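Local atomic coordinates of 457aa long hypothetical protein (Pyrococcus horikoshii, PDB entry 2CSU), a protein that is of unknown function but joins a Rossmann-type CoA-binding domain to two domains related to those of the succinyl-CoA ligase family. Residues E211-G216 and K259-A264; K218-A223 and K266-L271; P231-K236 and D277-M282; I155-A160 and V188-L193; R108-L113 and V182-D187. All blocks are in the same frame, centred on the assembly; numbering follows the deposited sequence.

Interactions 1 to 4 all belong to the flavodoxin-like domain, whereas interaction 5 ties that domain to helix 104-120 of the CoA-binding domain. Along the chain, the segments of interactions 4 and 5 alternate and close before those of interactions 1, 2 and 3 begin, which themselves interleave. Interactions 1 and 2 share helix 258-267, with centres about 10 Å apart, and interactions 3 and 4 reach the same mixed sheet. Interaction 5 lies about 13 Å from interaction 4, centre to centre, and about 27 Å from interaction 3. The contacts thus illustrate how successive crossovers close one alpha/beta domain while the loop 182-187 helps to join it to the CoA-binding domain that precedes it.

Interaction 1: E211-G216 and K259-A264; sequences EGVRNG and KIYEAA
At the edge of the Tyr-261 ring, near its plane, lies the CG2 methyl of Val-213, with 4.4 Å between that carbon and ring atom CE2. Lys-236 engages the same aromatic ring through a cation-pi interaction. The phenol end does most of the touching: Tyr-261 OH lies 3.6 Å from Val-213 CG2 and 3.5 Å from Val-213 N, and the valine side chain and the phenol run alongside in opposite senses. Neither approach is a hydrogen bond; across these two segments the hydroxyl makes van der Waals contact. Backbone takes part as well, since the CA of Gly-212 comes within 4.1 Å of Tyr-261 OH.

A chi1 of -48° puts Val-213 CG2 in the crowded position between backbone N and carbonyl carbon, the branch that meets the tyrosine, while CG1 is turned to Phe-219 and Phe-190. Only 102 Å² is buried in all, as befits a contact at the surface of the domain.

Just beyond Val-213, Asn-215 caps the start of helix 216-229 by accepting from Lys-218 N. The contact therefore spans from the loop between strand 205-210 and helix 216-229 to helix 258-267, with Lys-236 of strand 232-236 lying beside the tyrosine.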
# COMPACT_ATOMS: atom_id res chain seq x y z
N GLU A 211 -12.72 -14.39 -12.17
CA GLU A 211 -11.93 -15.58 -12.40
C GLU A 211 -12.44 -16.07 -13.75
O GLU A 211 -11.67 -16.56 -14.57
CB GLU A 211 -12.18 -16.60 -11.29
CG GLU A 211 -11.31 -16.36 -10.07
CD GLU A 211 -11.60 -17.30 -8.93
OE1 GLU A 211 -12.26 -18.33 -9.15
OE2 GLU A 211 -11.15 -17.01 -7.80
N GLY A 212 -13.74 -15.89 -13.99
CA GLY A 212 -14.29 -16.16 -15.31
C GLY A 212 -15.82 -16.11 -15.31
O GLY A 212 -16.48 -16.42 -14.33
N VAL A 213 -16.36 -15.65 -16.44
CA VAL A 213 -17.81 -15.58 -16.57
C VAL A 213 -18.35 -16.79 -17.34
O VAL A 213 -17.63 -17.50 -18.03
CB VAL A 213 -18.17 -14.30 -17.32
CG1 VAL A 213 -17.41 -13.12 -16.71
CG2 VAL A 213 -17.78 -14.43 -18.78
N ARG A 214 -19.66 -17.04 -17.17
CA ARG A 214 -20.27 -18.16 -17.88
C ARG A 214 -20.76 -17.76 -19.27
O ARG A 214 -20.39 -18.33 -20.28
CB ARG A 214 -21.45 -18.67 -17.04
CG ARG A 214 -21.06 -19.84 -16.14
CD ARG A 214 -21.75 -19.77 -14.77
NE ARG A 214 -21.54 -21.02 -14.02
CZ ARG A 214 -20.56 -21.03 -13.11
NH1 ARG A 214 -19.83 -19.94 -12.90
NH2 ARG A 214 -20.32 -22.14 -12.41
N ASN A 215 -21.65 -16.75 -19.28
CA ASN A 215 -22.16 -16.25 -20.56
C ASN A 215 -21.43 -14.99 -21.00
O ASN A 215 -21.89 -13.87 -20.83
CB ASN A 215 -23.65 -15.95 -20.38
CG ASN A 215 -24.34 -16.03 -21.72
OD1 ASN A 215 -23.89 -15.45 -22.71
ND2 ASN A 215 -25.47 -16.76 -21.74
N GLY A 216 -20.22 -15.20 -21.56
CA GLY A 216 -19.40 -14.07 -21.98
C GLY A 216 -20.19 -13.10 -22.87
O GLY A 216 -19.97 -11.90 -22.86
N LYS A 259 -5.73 -13.20 -22.41
CA LYS A 259 -5.44 -12.18 -23.41
C LYS A 259 -6.71 -11.66 -24.08
O LYS A 259 -6.95 -10.47 -24.20
CB LYS A 259 -4.51 -12.78 -24.46
CG LYS A 259 -3.53 -11.75 -25.03
CD LYS A 259 -4.21 -10.80 -26.03
CE LYS A 259 -3.26 -9.70 -26.52
NZ LYS A 259 -3.99 -8.79 -27.41
N ILE A 260 -7.53 -12.62 -24.56
CA ILE A 260 -8.73 -12.24 -25.25
C ILE A 260 -9.75 -11.56 -24.28
O ILE A 260 -10.55 -10.72 -24.67
CB ILE A 260 -9.26 -13.53 -25.88
CG1 ILE A 260 -10.49 -13.24 -26.75
CG2 ILE A 260 -9.70 -14.50 -24.77
CD1 ILE A 260 -10.12 -12.52 -28.05
N TYR A 261 -9.68 -11.99 -23.01
CA TYR A 261 -10.57 -11.41 -22.01
C TYR A 261 -10.38 -9.90 -21.87
O TYR A 261 -11.32 -9.13 -21.79
CB TYR A 261 -10.29 -12.10 -20.67
CG TYR A 261 -11.39 -13.04 -20.34
CD1 TYR A 261 -11.32 -14.36 -20.77
CD2 TYR A 261 -12.49 -12.61 -19.60
CE1 TYR A 261 -12.34 -15.25 -20.46
CE2 TYR A 261 -13.51 -13.49 -19.30
CZ TYR A 261 -13.44 -14.81 -19.73
OH TYR A 261 -14.46 -15.70 -19.42
N GLU A 262 -9.10 -9.50 -21.80
CA GLU A 262 -8.80 -8.08 -21.66
C GLU A 262 -9.35 -7.27 -22.84
O GLU A 262 -10.00 -6.25 -22.67
CB GLU A 262 -7.28 -7.92 -21.57
CG GLU A 262 -6.65 -8.82 -20.51
CD GLU A 262 -6.88 -8.21 -19.14
OE1 GLU A 262 -6.14 -7.30 -18.78
OE2 GLU A 262 -7.79 -8.65 -18.44
N ALA A 263 -9.12 -7.74 -24.06
CA ALA A 263 -9.63 -7.07 -25.25
C ALA A 263 -11.16 -6.98 -25.24
O ALA A 263 -11.72 -5.97 -25.63
CB ALA A 263 -9.16 -7.80 -26.50
N ALA A 264 -11.82 -8.04 -24.79
CA ALA A 264 -13.27 -8.04 -24.71
C ALA A 264 -13.75 -6.99 -23.70
O ALA A 264 -14.75 -6.30 -23.94
CB ALA A 264 -13.77 -9.42 -24.28

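Interaction 2: K218-A223 and K266-L271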
# COMPACT_ATOMS: atom_id res chain seq x y z
N LYS A 218 -23.56 -12.41 -22.87
CA LYS A 218 -24.49 -11.61 -22.07
C LYS A 218 -23.72 -10.56 -21.25
O LYS A 218 -24.14 -9.41 -21.14
CB LYS A 218 -25.29 -12.51 -21.14
CG LYS A 218 -26.29 -11.78 -20.26
CD LYS A 218 -26.96 -12.74 -19.27
CE LYS A 218 -27.97 -12.02 -18.38
NZ LYS A 218 -28.56 -12.94 -17.37
N PHE A 219 -22.59 -10.98 -20.69
CA PHE A 219 -21.75 -10.11 -19.89
C PHE A 219 -21.30 -8.88 -20.68
O PHE A 219 -21.50 -7.74 -20.24
CB PHE A 219 -20.51 -10.89 -19.42
CG PHE A 219 -19.61 -10.11 -18.50
CD1 PHE A 219 -19.59 -10.37 -17.13
CD2 PHE A 219 -18.76 -9.12 -19.01
CE1 PHE A 219 -18.74 -9.65 -16.28
CE2 PHE A 219 -17.90 -8.40 -18.16
CZ PHE A 219 -17.89 -8.67 -16.79
N MSE A 220 -20.71 -9.11 -21.84
CA MSE A 220 -20.22 -8.01 -22.66
C MSE A 220 -21.31 -7.03 -23.11
O MSE A 220 -21.11 -5.82 -23.07
CB MSE A 220 -19.46 -8.55 -23.88
CG MSE A 220 -18.05 -9.03 -23.56
SE MSE A 220 -17.36 -8.30 -22.04
CE MSE A 220 -16.09 -9.43 -21.68
N GLU A 221 -22.47 -7.55 -23.51
CA GLU A 221 -23.54 -6.67 -23.96
C GLU A 221 -24.15 -5.89 -22.80
O GLU A 221 -24.58 -4.76 -22.97
CB GLU A 221 -24.62 -7.47 -24.69
CG GLU A 221 -25.65 -6.58 -25.39
CD GLU A 221 -25.02 -5.56 -26.35
OE1 GLU A 221 -24.34 -5.97 -27.32
OE2 GLU A 221 -25.21 -4.34 -26.12
N VAL A 222 -24.18 -6.49 -21.61
CA VAL A 222 -24.70 -5.80 -20.44
C VAL A 222 -23.68 -4.72 -20.06
O VAL A 222 -24.03 -3.59 -19.78
CB VAL A 222 -24.91 -6.78 -19.25
CG1 VAL A 222 -24.86 -6.03 -17.93
CG2 VAL A 222 -26.27 -7.48 -19.38
N ALA A 223 -22.41 -5.10 -20.06
CA ALA A 223 -21.34 -4.17 -19.72
C ALA A 223 -21.31 -2.98 -20.67
O ALA A 223 -21.13 -1.84 -20.23
CB ALA A 223 -19.98 -4.89 -19.76
N LYS A 266 -12.21 -4.22 -22.86
CA LYS A 266 -11.96 -2.92 -23.48
C LYS A 266 -13.08 -2.46 -24.42
O LYS A 266 -13.52 -1.32 -24.34
CB LYS A 266 -10.64 -2.96 -24.27
CG LYS A 266 -9.39 -3.34 -23.46
CD LYS A 266 -8.92 -2.24 -22.51
CE LYS A 266 -7.55 -2.60 -21.92
NZ LYS A 266 -6.93 -1.51 -21.09
N GLN A 267 -13.53 -3.35 -25.30
CA GLN A 267 -14.58 -3.01 -26.26
C GLN A 267 -15.93 -2.70 -25.63
O GLN A 267 -16.72 -1.92 -26.16
CB GLN A 267 -14.72 -4.13 -27.30
CG GLN A 267 -13.48 -4.35 -28.16
CD GLN A 267 -13.25 -3.23 -29.18
OE1 GLN A 267 -12.40 -2.37 -28.99
NE2 GLN A 267 -14.01 -3.26 -30.27
N SER A 268 -16.20 -3.33 -24.49
CA SER A 268 -17.46 -3.12 -23.79
C SER A 268 -17.43 -1.91 -22.85
O SER A 268 -18.39 -1.67 -22.10
CB SER A 268 -17.83 -4.37 -22.99
OG SER A 268 -17.98 -5.48 -23.84
N GLY A 269 -16.33 -1.16 -22.87
CA GLY A 269 -16.21 0.02 -22.03
C GLY A 269 -15.69 -0.26 -20.63
O GLY A 269 -15.64 0.63 -19.79
N VAL A 270 -15.31 -1.52 -20.40
CA VAL A 270 -14.79 -1.97 -19.11
C VAL A 270 -13.32 -1.60 -18.93
O VAL A 270 -12.47 -1.93 -19.76
CB VAL A 270 -14.92 -3.50 -18.95
CG1 VAL A 270 -14.33 -3.95 -17.61
CG2 VAL A 270 -16.39 -3.90 -19.04
N LEU A 271 -13.03 -0.92 -17.82
CA LEU A 271 -11.67 -0.50 -17.53
C LEU A 271 -10.97 -1.66 -16.84
O LEU A 271 -11.56 -2.33 -15.98
CB LEU A 271 -11.68 0.75 -16.64
CG LEU A 271 -12.71 1.81 -17.07
CD1 LEU A 271 -12.68 3.01 -16.13
CD2 LEU A 271 -12.43 2.24 -18.51
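Met-220, a selenomethionine, is the first residue of 218-223 to touch the partner segment, and it does so with both backbone and side chain. Its carbonyl O lies 3.2 Å from Ser-268 OG in a weak hydrogen bond. The serine proton is not committed to it, because the carbonyl of Ala-264, in the last turn of helix 258-267, is also within reach. The Met-220 chain bends at chi2 (-22°), which folds its selenium over the hydroxyl, with SE and Ser-268 OG 3.4 Å apart; the side chain also rests on Ala-264 and Phe-265. Met-220 thus brings both a carbonyl oxygen and a selenium to the serine oxygen.

One turn on, Ala-223 points at the other segment, and its short side chain permits a close approach, with 5.7 Å between its CA and that of Ser-268. The methyl CB meets Val-270 CG2 at 3.8 Å and Ser-268 CB at 3.9 Å. Beside this apolar patch the carbonyl oxygens of Ala-223 and Ser-268 come within 3.3 Å; both are acceptors, so nothing bonds them.

On the opposing side Gly-269, with a phi of 86°, ends helix 258-267 in a Schellman motif, and the chain turns at once towards strand 271-273. Helices 216-229 and 258-267 each connect parallel strands of the sheet, so their meeting is that of two successive beta-alpha-beta crossovers, as in flavodoxin-like alpha/beta folds.

Interaction 3: P231-K236 and D277-M282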
# COMPACT_ATOMS: atom_id res chain seq x y z
N PRO A 231 -19.08 3.52 -14.53
CA PRO A 231 -17.92 2.68 -14.81
C PRO A 231 -17.83 1.34 -14.10
O PRO A 231 -18.35 1.13 -12.99
CB PRO A 231 -16.74 3.61 -14.49
CG PRO A 231 -17.26 4.47 -13.43
CD PRO A 231 -18.66 4.79 -13.91
N ILE A 232 -17.16 0.41 -14.78
CA ILE A 232 -16.94 -0.93 -14.29
C ILE A 232 -15.44 -1.19 -14.41
O ILE A 232 -14.86 -1.01 -15.48
CB ILE A 232 -17.74 -1.95 -15.14
CG1 ILE A 232 -19.24 -1.67 -14.99
CG2 ILE A 232 -17.37 -3.36 -14.73
CD1 ILE A 232 -20.14 -2.50 -15.89
N ILE A 233 -14.82 -1.58 -13.30
CA ILE A 233 -13.38 -1.87 -13.27
C ILE A 233 -13.19 -3.35 -12.94
O ILE A 233 -13.62 -3.81 -11.88
CB ILE A 233 -12.64 -1.02 -12.19
CG1 ILE A 233 -12.85 0.48 -12.42
CG2 ILE A 233 -11.15 -1.30 -12.25
CD1 ILE A 233 -14.26 0.96 -12.30
N ALA A 234 -12.54 -4.08 -13.84
CA ALA A 234 -12.30 -5.51 -13.65
C ALA A 234 -10.85 -5.92 -13.49
O ALA A 234 -9.98 -5.51 -14.26
CB ALA A 234 -12.92 -6.31 -14.80
N LEU A 235 -10.59 -6.73 -12.48
CA LEU A 235 -9.27 -7.28 -12.20
C LEU A 235 -9.44 -8.75 -12.57
O LEU A 235 -10.16 -9.49 -11.89
CB LEU A 235 -8.92 -7.13 -10.70
CG LEU A 235 -7.68 -7.91 -10.20
CD1 LEU A 235 -6.44 -7.51 -11.00
CD2 LEU A 235 -7.46 -7.65 -8.71
N LYS A 236 -8.83 -9.16 -13.67
CA LYS A 236 -8.93 -10.53 -14.16
C LYS A 236 -7.70 -11.35 -13.77
O LYS A 236 -6.56 -11.00 -14.06
CB LYS A 236 -9.07 -10.50 -15.68
CG LYS A 236 -9.01 -11.91 -16.30
CD LYS A 236 -10.33 -12.67 -16.16
CE LYS A 236 -10.29 -14.04 -16.83
NZ LYS A 236 -9.57 -14.99 -15.98
N ASP A 277 -4.84 -2.82 -5.81
CA ASP A 277 -4.74 -1.39 -5.64
C ASP A 277 -5.21 -0.57 -6.83
O ASP A 277 -5.84 0.47 -6.65
CB ASP A 277 -3.32 -0.99 -5.22
CG ASP A 277 -3.15 -0.96 -3.71
OD1 ASP A 277 -3.82 -0.13 -3.07
OD2 ASP A 277 -2.37 -1.76 -3.14
N GLU A 278 -4.93 -1.03 -8.04
CA GLU A 278 -5.37 -0.31 -9.22
C GLU A 278 -6.88 -0.37 -9.32
O GLU A 278 -7.53 0.63 -9.61
CB GLU A 278 -4.76 -0.91 -10.50
CG GLU A 278 -3.25 -0.78 -10.61
CD GLU A 278 -2.73 -1.22 -11.98
OE1 GLU A 278 -3.55 -1.65 -12.83
OE2 GLU A 278 -1.50 -1.15 -12.19
N MSE A 279 -7.43 -1.57 -9.10
CA MSE A 279 -8.88 -1.78 -9.16
C MSE A 279 -9.58 -0.81 -8.20
O MSE A 279 -10.53 -0.13 -8.57
CB MSE A 279 -9.22 -3.25 -8.77
CG MSE A 279 -10.73 -3.62 -8.82
SE MSE A 279 -11.23 -5.20 -8.02
CE MSE A 279 -10.86 -4.79 -6.30
N LEU A 280 -9.10 -0.77 -6.96
CA LEU A 280 -9.67 0.09 -5.94
C LEU A 280 -9.42 1.56 -6.22
O LEU A 280 -10.31 2.39 -6.04
CB LEU A 280 -9.07 -0.25 -4.58
CG LEU A 280 -9.38 -1.64 -4.01
CD1 LEU A 280 -8.48 -1.90 -2.82
CD2 LEU A 280 -10.84 -1.73 -3.62
N SER A 281 -8.20 1.89 -6.65
CA SER A 281 -7.85 3.27 -6.92
C SER A 281 -8.67 3.83 -8.08
O SER A 281 -9.11 4.99 -8.03
CB SER A 281 -6.36 3.39 -7.24
OG SER A 281 -5.55 2.80 -6.23
N MSE A 282 -8.89 3.00 -9.09
CA MSE A 282 -9.60 3.45 -10.28
C MSE A 282 -11.10 3.58 -10.03
O MSE A 282 -11.79 4.40 -10.62
CB MSE A 282 -9.36 2.42 -11.39
CG MSE A 282 -7.99 2.57 -12.04
SE MSE A 282 -7.60 1.20 -13.14
CE MSE A 282 -9.07 1.28 -14.17
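Strand 232-236 and helix 277-282 run almost exactly antiparallel, at 177° with their axes 8.3 Å apart, and Ile-233 lies against Met-279 where the backbones come nearest. Ile-233 is the hub. Its CG2, set anti to the backbone N by a chi1 of -58°, lies 3.9 Å from Met-279 CA and thus presses on the helix backbone itself. The same methyl meets Met-282 CE at 3.8 Å, while the isoleucine's other branch, CG1, lies 4.1 Å from Met-282 CB. The two chains pass at a slant, Met-282 bending at chi3 to bring its terminal methyl back over the isoleucine.

Two residues further along the strand, Leu-235 uses its CB, which sits 4.0 Å from Met-279 SE. Both methionines are selenomethionines in the model. Neighbours complete the layer: Ala-273 of the adjacent strand touches Ile-233 and Met-279, and Ala-443 of helix 434-450 touches Met-282. At the start of the helix segment, Asp-277 faces away from the strand and forms a salt bridge with Lys-168.

The chemistry accordingly differs around the helix. Towards the sheet the contact is apolar, made by methyl, methylene and selenium atoms without directional bonds; Asp-277 carries its charge on the side away from the strand, where it bridges to Arg-433 of the second subunit.

Interaction 4: I155-A160 and V188-L193; sequences ISQSGA and VDFAEL
Ile-155 and Phe-190 make the tight half of this contact: CG2 of the isoleucine comes to 3.4 Å from ring atom CE1, approaching obliquely. Its other arm is equally well used, because CD1 lies 3.6 Å from Leu-193 CB, one helical turn beyond the phenylalanine. With CG2 anti to the backbone N (chi1 -58°), the isoleucine splits its two branches between two residues of the helix.

Gln-157, partly exposed, forms the looser side. Its OE1 sits in the plane of the Phe-190 ring, at the edge, 3.7 Å from CE2, and the amide and ring planes stand 89° apart. This oxygen faces ring C-H groups, which probably suits its partial negative charge, but its real grip is on two backbone groups, Glu-211 N and Gly-212 N. At the start of the helix, the partly exposed Asp-189 is the N-cap: its OD1 accepts from Glu-192 N at 2.9 Å, in an almost straight bond (179°).

Around the contact, strand 152-156 runs between strands 175-181 and 205-210 of the mixed sheet, and Ile-180 and Leu-208 flank Ile-155. Helix 190-197 packs over this face, with Val-213 and Met-185 from adjoining loops against Phe-190, while Ser-158 caps helix 159-171, whose first turn meets the second subunit.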
# COMPACT_ATOMS: atom_id res chain seq x y z
N ILE A 155 -17.84 -6.70 -6.54
CA ILE A 155 -18.27 -8.08 -6.79
C ILE A 155 -17.03 -8.96 -6.95
O ILE A 155 -16.22 -8.78 -7.85
CB ILE A 155 -19.09 -8.20 -8.09
CG1 ILE A 155 -20.33 -7.31 -8.03
CG2 ILE A 155 -19.54 -9.66 -8.29
CD1 ILE A 155 -21.16 -7.31 -9.32
N SER A 156 -16.89 -9.93 -6.06
CA SER A 156 -15.74 -10.80 -6.14
C SER A 156 -16.07 -12.27 -6.30
O SER A 156 -16.90 -12.82 -5.58
CB SER A 156 -14.84 -10.60 -4.93
OG SER A 156 -13.79 -11.54 -4.96
N GLN A 157 -15.40 -12.90 -7.27
CA GLN A 157 -15.61 -14.31 -7.53
C GLN A 157 -14.73 -15.13 -6.58
O GLN A 157 -14.78 -16.34 -6.58
CB GLN A 157 -15.29 -14.60 -9.00
CG GLN A 157 -15.85 -15.90 -9.54
CD GLN A 157 -15.87 -15.94 -11.07
OE1 GLN A 157 -15.10 -15.22 -11.73
NE2 GLN A 157 -16.73 -16.78 -11.63
N SER A 158 -13.93 -14.44 -5.77
CA SER A 158 -13.07 -15.10 -4.80
C SER A 158 -13.44 -14.56 -3.41
O SER A 158 -13.25 -13.37 -3.12
CB SER A 158 -11.60 -14.80 -5.08
OG SER A 158 -10.80 -15.24 -3.99
N GLY A 159 -13.96 -15.44 -2.56
CA GLY A 159 -14.35 -15.04 -1.23
C GLY A 159 -13.20 -14.67 -0.32
O GLY A 159 -13.32 -13.74 0.48
N ALA A 160 -12.09 -15.39 -0.42
CA ALA A 160 -10.92 -15.12 0.42
C ALA A 160 -10.33 -13.78 0.04
O ALA A 160 -9.94 -12.99 0.91
CB ALA A 160 -9.89 -16.23 0.26
N VAL A 188 -27.57 -16.11 -9.79
CA VAL A 188 -27.26 -14.71 -10.04
C VAL A 188 -25.78 -14.54 -10.40
O VAL A 188 -24.89 -15.05 -9.74
CB VAL A 188 -27.58 -13.92 -8.77
CG1 VAL A 188 -27.22 -12.45 -8.97
CG2 VAL A 188 -29.06 -14.04 -8.44
N ASP A 189 -25.53 -13.83 -11.52
CA ASP A 189 -24.15 -13.65 -11.95
C ASP A 189 -23.77 -12.18 -12.10
O ASP A 189 -24.51 -11.28 -11.73
CB ASP A 189 -23.95 -14.39 -13.28
CG ASP A 189 -24.95 -13.88 -14.31
OD1 ASP A 189 -25.40 -12.75 -14.17
OD2 ASP A 189 -25.27 -14.62 -15.23
N PHE A 190 -22.56 -11.98 -12.63
CA PHE A 190 -22.04 -10.64 -12.86
C PHE A 190 -23.03 -9.80 -13.66
O PHE A 190 -23.39 -8.68 -13.26
CB PHE A 190 -20.73 -10.69 -13.66
CG PHE A 190 -19.56 -11.22 -12.89
CD1 PHE A 190 -19.12 -10.58 -11.73
CD2 PHE A 190 -18.87 -12.34 -13.34
CE1 PHE A 190 -18.02 -11.06 -11.02
CE2 PHE A 190 -17.77 -12.83 -12.65
CZ PHE A 190 -17.34 -12.19 -11.49
N ALA A 191 -23.47 -10.34 -14.79
CA ALA A 191 -24.40 -9.63 -15.68
C ALA A 191 -25.66 -9.14 -14.99
O ALA A 191 -26.03 -7.97 -15.11
CB ALA A 191 -24.77 -10.52 -16.84
N GLU A 192 -26.34 -10.04 -14.29
CA GLU A 192 -27.56 -9.67 -13.61
C GLU A 192 -27.26 -8.64 -12.54
O GLU A 192 -28.07 -7.73 -12.31
CB GLU A 192 -28.22 -10.91 -13.00
CG GLU A 192 -29.08 -11.69 -14.00
CD GLU A 192 -29.03 -13.20 -13.77
OE1 GLU A 192 -29.26 -13.64 -12.62
OE2 GLU A 192 -28.75 -13.95 -14.74
N LEU A 193 -26.11 -8.76 -11.89
CA LEU A 193 -25.74 -7.81 -10.86
C LEU A 193 -25.43 -6.45 -11.47
O LEU A 193 -25.83 -5.42 -10.92
CB LEU A 193 -24.57 -8.34 -10.06
CG LEU A 193 -24.93 -9.42 -9.04
CD1 LEU A 193 -23.66 -9.90 -8.37
CD2 LEU A 193 -25.92 -8.88 -8.00

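Interaction 5: R108-L113 and V182-D187; sequences REEKEL and VGNMAD
A type II' beta turn, Val-182 to Met-185, carries Asn-184 to the carboxylate of Glu-110 and so joins the flavodoxin-like domain to helix 104-120 of the CoA-binding domain. Gly-183, at a phi of 50° and psi of -127°, supplies the backbone shape of the turn, which is closed by Met-185 N bonding to Val-182 O. Asn-184 ND2 donates to Glu-110 OE1 at 3.0 Å, using the oxygen's syn lone pair. The bond is somewhat bent (148°), and the acceptor is tilted from the amide plane.

Glu-110 reaches across by extension: its CG is anti to the backbone N and the chain stays stretched beyond. Its other oxygen, OE2, then lies 3.7 Å from Ala-186 CB, and that methyl also packs at 3.7 Å against Glu-110 CG.

Neither polar group is confined to this pair. Glu-110 OE1 also accepts from Gly-100 N, and Asn-184 ND2 is bonded to Glu-101 OE1, so one amide nitrogen serves two glutamates. A buried carboxylate with two N-H donors on one oxygen is probably stabilised as the anion, and a neutral amide, not a cation, meets it across the domain boundary.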
# COMPACT_ATOMS: atom_id res chain seq x y z
N ARG A 108 -24.05 -31.34 -10.17
CA ARG A 108 -25.41 -31.83 -10.37
C ARG A 108 -26.32 -31.39 -9.24
O ARG A 108 -27.44 -30.93 -9.48
CB ARG A 108 -25.40 -33.36 -10.50
CG ARG A 108 -26.78 -33.99 -10.60
CD ARG A 108 -26.72 -35.38 -11.22
NE ARG A 108 -25.99 -36.34 -10.40
CZ ARG A 108 -26.45 -36.85 -9.25
NH1 ARG A 108 -27.63 -36.49 -8.79
NH2 ARG A 108 -25.71 -37.72 -8.58
N GLU A 109 -25.85 -31.52 -8.01
CA GLU A 109 -26.66 -31.11 -6.87
C GLU A 109 -26.89 -29.61 -6.98
O GLU A 109 -27.98 -29.11 -6.70
CB GLU A 109 -25.94 -31.38 -5.56
CG GLU A 109 -25.80 -32.84 -5.21
CD GLU A 109 -25.42 -33.03 -3.77
OE1 GLU A 109 -24.80 -34.06 -3.44
OE2 GLU A 109 -25.75 -32.14 -2.95
N GLU A 110 -25.85 -28.91 -7.41
CA GLU A 110 -25.91 -27.47 -7.55
C GLU A 110 -27.00 -27.08 -8.53
O GLU A 110 -27.81 -26.20 -8.25
CB GLU A 110 -24.55 -26.93 -8.01
CG GLU A 110 -24.50 -25.43 -8.16
CD GLU A 110 -23.10 -24.89 -8.09
OE1 GLU A 110 -22.52 -24.91 -6.99
OE2 GLU A 110 -22.56 -24.46 -9.13
N LYS A 111 -27.03 -27.76 -9.68
CA LYS A 111 -28.04 -27.48 -10.69
C LYS A 111 -29.44 -27.71 -10.15
O LYS A 111 -30.37 -26.96 -10.46
CB LYS A 111 -27.85 -28.38 -11.92
CG LYS A 111 -29.10 -28.40 -12.81
CD LYS A 111 -29.55 -29.82 -13.12
CE LYS A 111 -31.09 -29.92 -13.10
NZ LYS A 111 -31.59 -30.71 -11.93
N GLU A 112 -29.60 -28.76 -9.36
CA GLU A 112 -30.89 -29.09 -8.77
C GLU A 112 -31.32 -27.96 -7.84
O GLU A 112 -32.50 -27.63 -7.78
CB GLU A 112 -30.80 -30.43 -8.02
CG GLU A 112 -32.07 -30.88 -7.28
CD GLU A 112 -33.32 -30.88 -8.16
OE1 GLU A 112 -33.21 -31.14 -9.38
OE2 GLU A 112 -34.42 -30.62 -7.63
N LEU A 113 -30.36 -27.36 -7.13
CA LEU A 113 -30.67 -26.24 -6.23
C LEU A 113 -31.23 -25.09 -7.05
O LEU A 113 -32.21 -24.46 -6.66
CB LEU A 113 -29.42 -25.75 -5.49
CG LEU A 113 -28.71 -26.59 -4.43
CD1 LEU A 113 -27.62 -25.74 -3.77
CD2 LEU A 113 -29.70 -27.07 -3.37
N VAL A 182 -19.99 -14.01 -4.86
CA VAL A 182 -20.90 -14.87 -5.61
C VAL A 182 -20.54 -16.35 -5.46
O VAL A 182 -21.28 -17.25 -5.83
CB VAL A 182 -20.83 -14.47 -7.08
CG1 VAL A 182 -21.40 -13.06 -7.25
CG2 VAL A 182 -19.39 -14.47 -7.55
N GLY A 183 -19.32 -16.56 -4.94
CA GLY A 183 -18.85 -17.93 -4.77
C GLY A 183 -19.02 -18.73 -6.06
O GLY A 183 -18.54 -18.36 -7.12
N ASN A 184 -19.66 -19.90 -6.08
CA ASN A 184 -19.78 -20.71 -7.28
C ASN A 184 -20.57 -20.02 -8.39
O ASN A 184 -20.54 -20.46 -9.54
CB ASN A 184 -20.42 -22.07 -6.96
CG ASN A 184 -19.58 -22.90 -6.00
OD1 ASN A 184 -18.41 -22.61 -5.78
ND2 ASN A 184 -20.18 -23.94 -5.44
N MSE A 185 -21.28 -18.95 -8.04
CA MSE A 185 -22.09 -18.15 -8.96
C MSE A 185 -22.99 -19.04 -9.83
O MSE A 185 -22.96 -19.00 -11.05
CB MSE A 185 -21.14 -17.35 -9.84
CG MSE A 185 -21.88 -16.40 -10.78
SE MSE A 185 -20.77 -15.21 -11.55
CE MSE A 185 -20.50 -16.11 -13.08
N ALA A 186 -23.79 -19.88 -9.15
CA ALA A 186 -24.65 -20.81 -9.87
C ALA A 186 -25.83 -20.11 -10.55
O ALA A 186 -26.21 -20.41 -11.67
CB ALA A 186 -25.17 -21.85 -8.87
N ASP A 187 -26.43 -19.17 -9.80
CA ASP A 187 -27.61 -18.48 -10.33
C ASP A 187 -27.30 -17.04 -10.73
O ASP A 187 -26.87 -16.74 -11.84
CB ASP A 187 -28.68 -18.50 -9.24
CG ASP A 187 -30.05 -18.32 -9.89
OD1 ASP A 187 -30.10 -18.25 -11.11
OD2 ASP A 187 -31.03 -18.25 -9.16